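Local coordinates for protein Protease/Reverse transcriptase/ribonuclease H (Eastern chimpanzee simian foamy virus, PDB 7KSF) that synthesises DNA as a reverse transcriptase, cleaves the RNA of RNA-DNA hybrids as a ribonuclease H, and probably processes viral polyprotein as an aspartic protease, at residues V591-G596 / V615-K620; V660-D665 / P710-Q715. The protein carries 1 engineered substitution. All coordinates share one frame; numbering follows the deposited sequence.

Contact 1 (V591-G596 / V615-K620). With CA (calcium ion), chain B.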
ATOM      1  N   VAL A 591     -22.428   8.186 -14.538  1.00143.42           N
ATOM      2  CA  VAL A 591     -23.309   7.221 -15.185  1.00146.68           C
ATOM      3  C   VAL A 591     -23.252   7.469 -16.687  1.00136.87           C
ATOM      4  O   VAL A 591     -23.433   8.606 -17.140  1.00136.01           O
ATOM      5  CB  VAL A 591     -24.753   7.328 -14.665  1.00152.21           C
ATOM      6  CG1 VAL A 591     -25.667   6.385 -15.429  1.00158.10           C
ATOM      7  CG2 VAL A 591     -24.798   7.029 -13.175  1.00151.43           C
ATOM      8  N   PHE A 592     -22.993   6.411 -17.449  1.00135.97           N
ATOM      9  CA  PHE A 592     -22.835   6.498 -18.896  1.00133.55           C
ATOM     10  C   PHE A 592     -23.896   5.639 -19.566  1.00132.99           C
ATOM     11  O   PHE A 592     -23.876   4.409 -19.447  1.00138.04           O
ATOM     12  CB  PHE A 592     -21.432   6.059 -19.317  1.00132.81           C
ATOM     13  CG  PHE A 592     -20.390   7.125 -19.153  1.00130.11           C
ATOM     14  CD1 PHE A 592     -20.064   7.961 -20.210  1.00131.16           C
ATOM     15  CD2 PHE A 592     -19.736   7.295 -17.945  1.00133.98           C
ATOM     16  CE1 PHE A 592     -19.106   8.946 -20.065  1.00134.05           C
ATOM     17  CE2 PHE A 592     -18.774   8.279 -17.795  1.00130.20           C
ATOM     18  CZ  PHE A 592     -18.458   9.104 -18.855  1.00127.36           C
ATOM     19  N   TYR A 593     -24.826   6.287 -20.262  1.00130.32           N
ATOM     20  CA  TYR A 593     -25.820   5.585 -21.061  1.00129.04           C
ATOM     21  C   TYR A 593     -25.322   5.488 -22.498  1.00126.15           C
ATOM     22  O   TYR A 593     -24.857   6.481 -23.065  1.00124.48           O
ATOM     23  CB  TYR A 593     -27.168   6.305 -21.020  1.00128.31           C
ATOM     24  CG  TYR A 593     -27.748   6.473 -19.638  1.00130.81           C
ATOM     25  CD1 TYR A 593     -28.441   5.441 -19.022  1.00139.49           C
ATOM     26  CD2 TYR A 593     -27.609   7.671 -18.952  1.00131.66           C
ATOM     27  CE1 TYR A 593     -28.973   5.593 -17.757  1.00147.48           C
ATOM     28  CE2 TYR A 593     -28.136   7.835 -17.688  1.00134.08           C
ATOM     29  CZ  TYR A 593     -28.818   6.793 -17.095  1.00149.30           C
ATOM     30  OH  TYR A 593     -29.348   6.949 -15.835  1.00155.33           O
ATOM     31  N   THR A 594     -25.415   4.296 -23.077  1.00126.07           N
ATOM     32  CA  THR A 594     -24.975   4.070 -24.444  1.00130.52           C
ATOM     33  C   THR A 594     -26.072   3.384 -25.243  1.00133.00           C
ATOM     34  O   THR A 594     -27.009   2.802 -24.687  1.00135.33           O
ATOM     35  CB  THR A 594     -23.696   3.216 -24.507  1.00135.11           C
ATOM     36  OG1 THR A 594     -23.950   1.925 -23.937  1.00147.18           O
ATOM     37  CG2 THR A 594     -22.563   3.893 -23.753  1.00122.77           C
ATOM     38  N   ASP A 595     -25.932   3.463 -26.562  1.00121.87           N
ATOM     39  CA  ASP A 595     -26.863   2.847 -27.500  1.00116.55           C
ATOM     40  C   ASP A 595     -26.255   2.937 -28.894  1.00114.00           C
ATOM     41  O   ASP A 595     -25.241   3.606 -29.106  1.00113.27           O
ATOM     42  CB  ASP A 595     -28.237   3.524 -27.451  1.00116.01           C
ATOM     43  CG  ASP A 595     -29.302   2.737 -28.185  1.00115.61           C
ATOM     44  OD1 ASP A 595     -29.434   2.921 -29.413  1.00113.87           O
ATOM     45  OD2 ASP A 595     -30.001   1.933 -27.537  1.00117.92           O
ATOM     46  N   GLY A 596     -26.891   2.252 -29.841  1.00113.26           N
ATOM     47  CA  GLY A 596     -26.455   2.262 -31.223  1.00111.90           C
ATOM     48  C   GLY A 596     -27.488   1.701 -32.176  1.00115.88           C
ATOM     49  O   GLY A 596     -28.106   0.665 -31.905  1.00130.86           O
ATOM     50  N   VAL A 615     -24.193   9.318 -23.223  1.00128.49           N
ATOM     51  CA  VAL A 615     -24.710  10.315 -22.291  1.00124.80           C
ATOM     52  C   VAL A 615     -23.942  10.196 -20.982  1.00127.56           C
ATOM     53  O   VAL A 615     -23.817   9.098 -20.431  1.00128.79           O
ATOM     54  CB  VAL A 615     -26.221  10.141 -22.044  1.00125.15           C
ATOM     55  CG1 VAL A 615     -26.705  11.129 -20.996  1.00127.39           C
ATOM     56  CG2 VAL A 615     -27.000  10.306 -23.339  1.00122.32           C
ATOM     57  N   HIS A 616     -23.433  11.323 -20.485  1.00128.99           N
ATOM     58  CA  HIS A 616     -22.771  11.386 -19.185  1.00132.10           C
ATOM     59  C   HIS A 616     -23.755  11.980 -18.184  1.00134.40           C
ATOM     60  O   HIS A 616     -24.122  13.155 -18.289  1.00134.53           O
ATOM     61  CB  HIS A 616     -21.487  12.212 -19.254  1.00133.06           C
ATOM     62  CG  HIS A 616     -20.631  12.104 -18.028  1.00151.03           C
ATOM     63  ND1 HIS A 616     -19.252  12.088 -18.084  1.00148.05           N
ATOM     64  CD2 HIS A 616     -20.955  12.006 -16.719  1.00157.30           C
ATOM     65  CE1 HIS A 616     -18.767  11.985 -16.860  1.00148.55           C
ATOM     66  NE2 HIS A 616     -19.777  11.932 -16.012  1.00151.72           N
ATOM     67  N   ALA A 617     -24.175  11.171 -17.214  1.00142.73           N
ATOM     68  CA  ALA A 617     -25.148  11.579 -16.212  1.00140.47           C
ATOM     69  C   ALA A 617     -24.561  11.426 -14.818  1.00140.81           C
ATOM     70  O   ALA A 617     -23.820  10.478 -14.543  1.00140.58           O
ATOM     71  CB  ALA A 617     -26.434  10.760 -16.328  1.00143.82           C
ATOM     72  N   THR A 618     -24.905  12.366 -13.941  1.00142.44           N
ATOM     73  CA  THR A 618     -24.482  12.347 -12.545  1.00144.80           C
ATOM     74  C   THR A 618     -25.717  12.370 -11.658  1.00147.08           C
ATOM     75  O   THR A 618     -26.614  13.193 -11.861  1.00147.29           O
ATOM     76  CB  THR A 618     -23.572  13.537 -12.222  1.00145.13           C
ATOM     77  OG1 THR A 618     -24.270  14.762 -12.478  1.00145.35           O
ATOM     78  CG2 THR A 618     -22.308  13.489 -13.070  1.00144.23           C
ATOM     79  N   TYR A 619     -25.758  11.466 -10.680  1.00156.50           N
ATOM     80  CA  TYR A 619     -26.879  11.354  -9.755  1.00157.35           C
ATOM     81  C   TYR A 619     -26.527  11.798  -8.341  1.00169.98           C
ATOM     82  O   TYR A 619     -27.309  11.553  -7.418  1.00172.34           O
ATOM     83  CB  TYR A 619     -27.396   9.913  -9.723  1.00160.35           C
ATOM     84  CG  TYR A 619     -28.155   9.485 -10.956  1.00158.12           C
ATOM     85  CD1 TYR A 619     -27.485   9.091 -12.106  1.00150.36           C
ATOM     86  CD2 TYR A 619     -29.543   9.461 -10.965  1.00158.72           C
ATOM     87  CE1 TYR A 619     -28.174   8.696 -13.233  1.00146.79           C
ATOM     88  CE2 TYR A 619     -30.241   9.067 -12.086  1.00152.91           C
ATOM     89  CZ  TYR A 619     -29.553   8.685 -13.216  1.00149.24           C
ATOM     90  OH  TYR A 619     -30.248   8.294 -14.335  1.00153.22           O
ATOM     91  N   LYS A 620     -25.367  12.438  -8.145  1.00171.30           N
ATOM     92  CA  LYS A 620     -24.970  12.804  -6.784  1.00168.22           C
ATOM     93  C   LYS A 620     -25.957  13.826  -6.233  1.00167.90           C
ATOM     94  O   LYS A 620     -26.651  13.511  -5.250  1.00169.87           O
ATOM     95  CB  LYS A 620     -23.492  13.210  -6.760  1.00167.39           C
ATOM     96  CG  LYS A 620     -22.968  13.591  -5.381  1.00173.82           C
ATOM     97  CD  LYS A 620     -21.494  13.969  -5.436  1.00164.75           C
ATOM     98  CE  LYS A 620     -20.958  14.342  -4.061  1.00153.91           C
ATOM     99  NZ  LYS A 620     -19.513  14.712  -4.113  1.00142.59           N
TER
HETATM  100 CA    CA B 801     -28.855   0.144 -30.467  1.00138.42          CA
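Phe592 carries CG anti to its carbonyl carbon (chi1 -81°), whereas His616 carries CG anti to its backbone N (chi1 -169°); from directly cross-strand positions on the two strands the rings lean together on one face of the sheet. Their centroids lie 4.3 Å apart and their planes at 49°, an oblique aromatic pair in which Phe592 CE2 sits over one face of the imidazole, offset toward its rim. Helix 638-654 packs on the same face, reaching Phe592 through Ala649.

Val591, Tyr593, Val615 and Ala617 point to the other face. Val591 CB lies 4.2 Å from Ala617 CB, and Val591 CG2 meets Tyr619 CD1 at 3.6 Å, the valine and tyrosine side chains crossing at about a right angle. The Tyr593 ring offers its edge to the methyl of Ala617, CE2 to CB 3.6 Å, while Tyr593 CB lies 4.1 Å from Val615 CB. Tyr619 approaches Tyr593 from the opposite direction.

The backbones form an antiparallel ladder. Val591 N bonds to Ala617 O and Ala617 N to Val591 O, both at 2.7 Å; Tyr593 and Val615 make a second reciprocal pair, with Tyr593 N to Val615 O at 3.0 Å. Phe592 and His616 form the non-hydrogen-bonded pair between them.

Past the Tyr593-Val615 pair, where Asp595 still bonds through its backbone to Gly613 of the same partner strand, strand 590-597 runs on to the metal. Asp595, near Asp665 and Asp736, belongs to an acidic cluster consistent with the metal-binding site of the RNase H fold. The chemistry thus changes along the strand: apolar and aromatic packing, secured by main-chain bonds, gives way to an acidic end, where Gly596 O and Glu642 bind the calcium ion, a cation that would probably offset the closeness of the three aspartates.

Contact 2 (V660-D665 / P710-Q715)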
ATOM      1  N   VAL A 660     -17.719   4.631 -11.603  1.00142.17           N
ATOM      2  CA  VAL A 660     -18.580   4.957 -12.728  1.00142.59           C
ATOM      3  C   VAL A 660     -19.301   3.693 -13.178  1.00145.66           C
ATOM      4  O   VAL A 660     -18.923   2.573 -12.831  1.00149.49           O
ATOM      5  CB  VAL A 660     -17.797   5.579 -13.905  1.00140.24           C
ATOM      6  CG1 VAL A 660     -17.303   6.969 -13.533  1.00141.73           C
ATOM      7  CG2 VAL A 660     -16.635   4.684 -14.295  1.00146.36           C
ATOM      8  N   LEU A 661     -20.355   3.891 -13.968  1.00143.90           N
ATOM      9  CA  LEU A 661     -21.196   2.799 -14.434  1.00144.58           C
ATOM     10  C   LEU A 661     -21.626   3.069 -15.868  1.00142.63           C
ATOM     11  O   LEU A 661     -22.190   4.126 -16.160  1.00144.68           O
ATOM     12  CB  LEU A 661     -22.425   2.627 -13.531  1.00151.05           C
ATOM     13  CG  LEU A 661     -23.502   1.640 -13.981  1.00154.07           C
ATOM     14  CD1 LEU A 661     -22.927   0.244 -14.146  1.00147.60           C
ATOM     15  CD2 LEU A 661     -24.656   1.632 -12.989  1.00158.18           C
ATOM     16  N   VAL A 662     -21.358   2.113 -16.755  1.00142.75           N
ATOM     17  CA  VAL A 662     -21.737   2.212 -18.159  1.00142.04           C
ATOM     18  C   VAL A 662     -22.886   1.246 -18.414  1.00157.35           C
ATOM     19  O   VAL A 662     -22.939   0.152 -17.842  1.00170.40           O
ATOM     20  CB  VAL A 662     -20.545   1.916 -19.094  1.00144.61           C
ATOM     21  CG1 VAL A 662     -20.898   2.242 -20.538  1.00148.21           C
ATOM     22  CG2 VAL A 662     -19.317   2.694 -18.653  1.00143.40           C
ATOM     23  N   ILE A 663     -23.813   1.657 -19.276  1.00152.70           N
ATOM     24  CA  ILE A 663     -25.044   0.916 -19.526  1.00149.66           C
ATOM     25  C   ILE A 663     -25.203   0.717 -21.027  1.00148.06           C
ATOM     26  O   ILE A 663     -25.092   1.674 -21.799  1.00155.31           O
ATOM     27  CB  ILE A 663     -26.273   1.640 -18.946  1.00147.09           C
ATOM     28  CG1 ILE A 663     -26.153   1.770 -17.424  1.00160.02           C
ATOM     29  CG2 ILE A 663     -27.555   0.915 -19.326  1.00144.28           C
ATOM     30  CD1 ILE A 663     -25.490   3.051 -16.957  1.00147.46           C
ATOM     31  N   THR A 664     -25.473  -0.521 -21.434  1.00145.57           N
ATOM     32  CA  THR A 664     -25.660  -0.863 -22.837  1.00143.83           C
ATOM     33  C   THR A 664     -27.073  -1.378 -23.064  1.00152.00           C
ATOM     34  O   THR A 664     -27.577  -2.200 -22.293  1.00146.97           O
ATOM     35  CB  THR A 664     -24.661  -1.930 -23.290  1.00134.80           C
ATOM     36  OG1 THR A 664     -23.369  -1.647 -22.742  1.00147.77           O
ATOM     37  CG2 THR A 664     -24.567  -1.949 -24.805  1.00130.57           C
ATOM     38  N   ASP A 665     -27.709  -0.895 -24.133  1.00150.98           N
ATOM     39  CA  ASP A 665     -28.988  -1.464 -24.542  1.00147.18           C
ATOM     40  C   ASP A 665     -28.824  -2.893 -25.049  1.00139.09           C
ATOM     41  O   ASP A 665     -29.768  -3.689 -24.977  1.00153.32           O
ATOM     42  CB  ASP A 665     -29.629  -0.584 -25.614  1.00142.79           C
ATOM     43  CG  ASP A 665     -30.989  -1.089 -26.045  1.00145.40           C
ATOM     44  OD1 ASP A 665     -31.717  -1.644 -25.196  1.00155.55           O
ATOM     45  OD2 ASP A 665     -31.331  -0.929 -27.235  1.00135.60           O
ATOM     46  N   PRO A 710     -10.116  -0.339 -13.230  1.00131.50           N
ATOM     47  CA  PRO A 710     -11.166  -1.343 -13.028  1.00135.36           C
ATOM     48  C   PRO A 710     -12.409  -0.807 -12.340  1.00134.78           C
ATOM     49  O   PRO A 710     -13.339  -1.582 -12.089  1.00136.06           O
ATOM     50  CB  PRO A 710     -10.470  -2.383 -12.143  1.00163.79           C
ATOM     51  CG  PRO A 710      -9.491  -1.576 -11.346  1.00156.94           C
ATOM     52  CD  PRO A 710      -9.028  -0.455 -12.241  1.00140.80           C
ATOM     53  N   ASP A 711     -12.448   0.488 -12.031  1.00136.60           N
ATOM     54  CA  ASP A 711     -13.532   1.076 -11.254  1.00138.00           C
ATOM     55  C   ASP A 711     -14.798   1.192 -12.094  1.00136.49           C
ATOM     56  O   ASP A 711     -15.806   1.743 -11.640  1.00138.11           O
ATOM     57  CB  ASP A 711     -13.108   2.446 -10.728  1.00139.94           C
ATOM     58  CG  ASP A 711     -13.835   2.837  -9.453  1.00148.67           C
ATOM     59  OD1 ASP A 711     -14.853   2.196  -9.122  1.00153.45           O
ATOM     60  OD2 ASP A 711     -13.384   3.785  -8.777  1.00148.15           O
ATOM     61  N   ILE A 712     -14.754   0.666 -13.312  1.00138.64           N
ATOM     62  CA  ILE A 712     -15.849   0.764 -14.266  1.00137.88           C
ATOM     63  C   ILE A 712     -16.682  -0.505 -14.180  1.00148.79           C
ATOM     64  O   ILE A 712     -16.175  -1.606 -14.427  1.00154.70           O
ATOM     65  CB  ILE A 712     -15.322   0.983 -15.693  1.00135.92           C
ATOM     66  CG1 ILE A 712     -14.340   2.157 -15.720  1.00133.24           C
ATOM     67  CG2 ILE A 712     -16.473   1.218 -16.650  1.00148.42           C
ATOM     68  CD1 ILE A 712     -13.686   2.375 -17.065  1.00142.63           C
ATOM     69  N   THR A 713     -17.957  -0.352 -13.836  1.00155.01           N
ATOM     70  CA  THR A 713     -18.918  -1.443 -13.826  1.00162.24           C
ATOM     71  C   THR A 713     -19.848  -1.311 -15.024  1.00162.11           C
ATOM     72  O   THR A 713     -20.039  -0.224 -15.572  1.00158.37           O
ATOM     73  CB  THR A 713     -19.731  -1.451 -12.526  1.00157.44           C
ATOM     74  OG1 THR A 713     -20.297  -0.153 -12.311  1.00169.64           O
ATOM     75  CG2 THR A 713     -18.842  -1.813 -11.347  1.00146.75           C
ATOM     76  N   ILE A 714     -20.424  -2.439 -15.431  1.00162.21           N
ATOM     77  CA  ILE A 714     -21.244  -2.518 -16.635  1.00167.79           C
ATOM     78  C   ILE A 714     -22.518  -3.281 -16.310  1.00175.00           C
ATOM     79  O   ILE A 714     -22.462  -4.433 -15.863  1.00177.80           O
ATOM     80  CB  ILE A 714     -20.490  -3.192 -17.793  1.00158.25           C
ATOM     81  CG1 ILE A 714     -19.354  -2.291 -18.281  1.00149.27           C
ATOM     82  CG2 ILE A 714     -21.448  -3.527 -18.927  1.00149.02           C
ATOM     83  CD1 ILE A 714     -18.571  -2.862 -19.436  1.00149.70           C
ATOM     84  N   GLN A 715     -23.663  -2.639 -16.539  1.00165.08           N
ATOM     85  CA  GLN A 715     -24.982  -3.230 -16.371  1.00154.15           C
ATOM     86  C   GLN A 715     -25.621  -3.472 -17.739  1.00148.66           C
ATOM     87  O   GLN A 715     -24.973  -3.342 -18.785  1.00146.87           O
ATOM     88  CB  GLN A 715     -25.865  -2.332 -15.501  1.00149.70           C
ATOM     89  CG  GLN A 715     -25.556  -2.369 -14.020  1.00151.34           C
ATOM     90  CD  GLN A 715     -26.572  -1.597 -13.203  1.00150.39           C
ATOM     91  OE1 GLN A 715     -27.532  -1.048 -13.744  1.00147.54           O
ATOM     92  NE2 GLN A 715     -26.367  -1.551 -11.891  1.00160.25           N
TER
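Gln715 lies across the end of Leu661 at about a right angle: its CG meets Leu661 CD1 at 3.7 Å, and its amide carbon CD lies 3.8 Å from Leu661 CD2. The two leucine methyls therefore rest against successive parts of the extended glutamine chain. Leu661 also crosses Thr713 obliquely, with CD1 beside the hydroxyl OG1. On the other face, Val660 and Ile712 lie side by side and point the same way, Val660 CG2 touching Ile712 CG1 at 3.7 Å. Val660 chi1 of -69° sets CG1 anti to the carbonyl carbon and leaves CG2 between the backbone N and the carbonyl carbon, where it meets Ile712. Strands 660-664 and 712-716 are adjacent parallel strands of the mixed RNase H sheet, joined by a crossover containing helices 667-683 and 694-708. Thr713 N bonds to Val660 O, Val662 N to Thr713 O at 2.9 Å, and Gln715 N to Val662 O. A further bond, from Val660 N to Asp711 O, is weak. Val662 CG2 adds a methyl contact with Ile712 CG2 at 3.8 Å, while helix 638-654 packs against Val660 and Val662 through Ala653 and Ala649.

Both contacts belong to the same five-stranded RNase H sheet, and neighbouring strands 590-597 and 660-664 connect them: Phe592 N bonds to Leu661 O, and Val591 CG1 packs on Ile663 CD1. Contact 1 joins the central strand to its antiparallel neighbour; contact 2 joins an inner strand to the outermost strand 712-716. Both are buried; contact 2 is the more open, with Thr713, Ile714 and Gln715 partly exposed on the edge strand. Contact 1 relies on reciprocal antiparallel pairs and aromatic packing, whereas contact 2 has parallel bonding that alternates between residues, with aliphatic packing and a polar chain. Strands 590-597 and 660-664 lead toward the calcium end of the sheet.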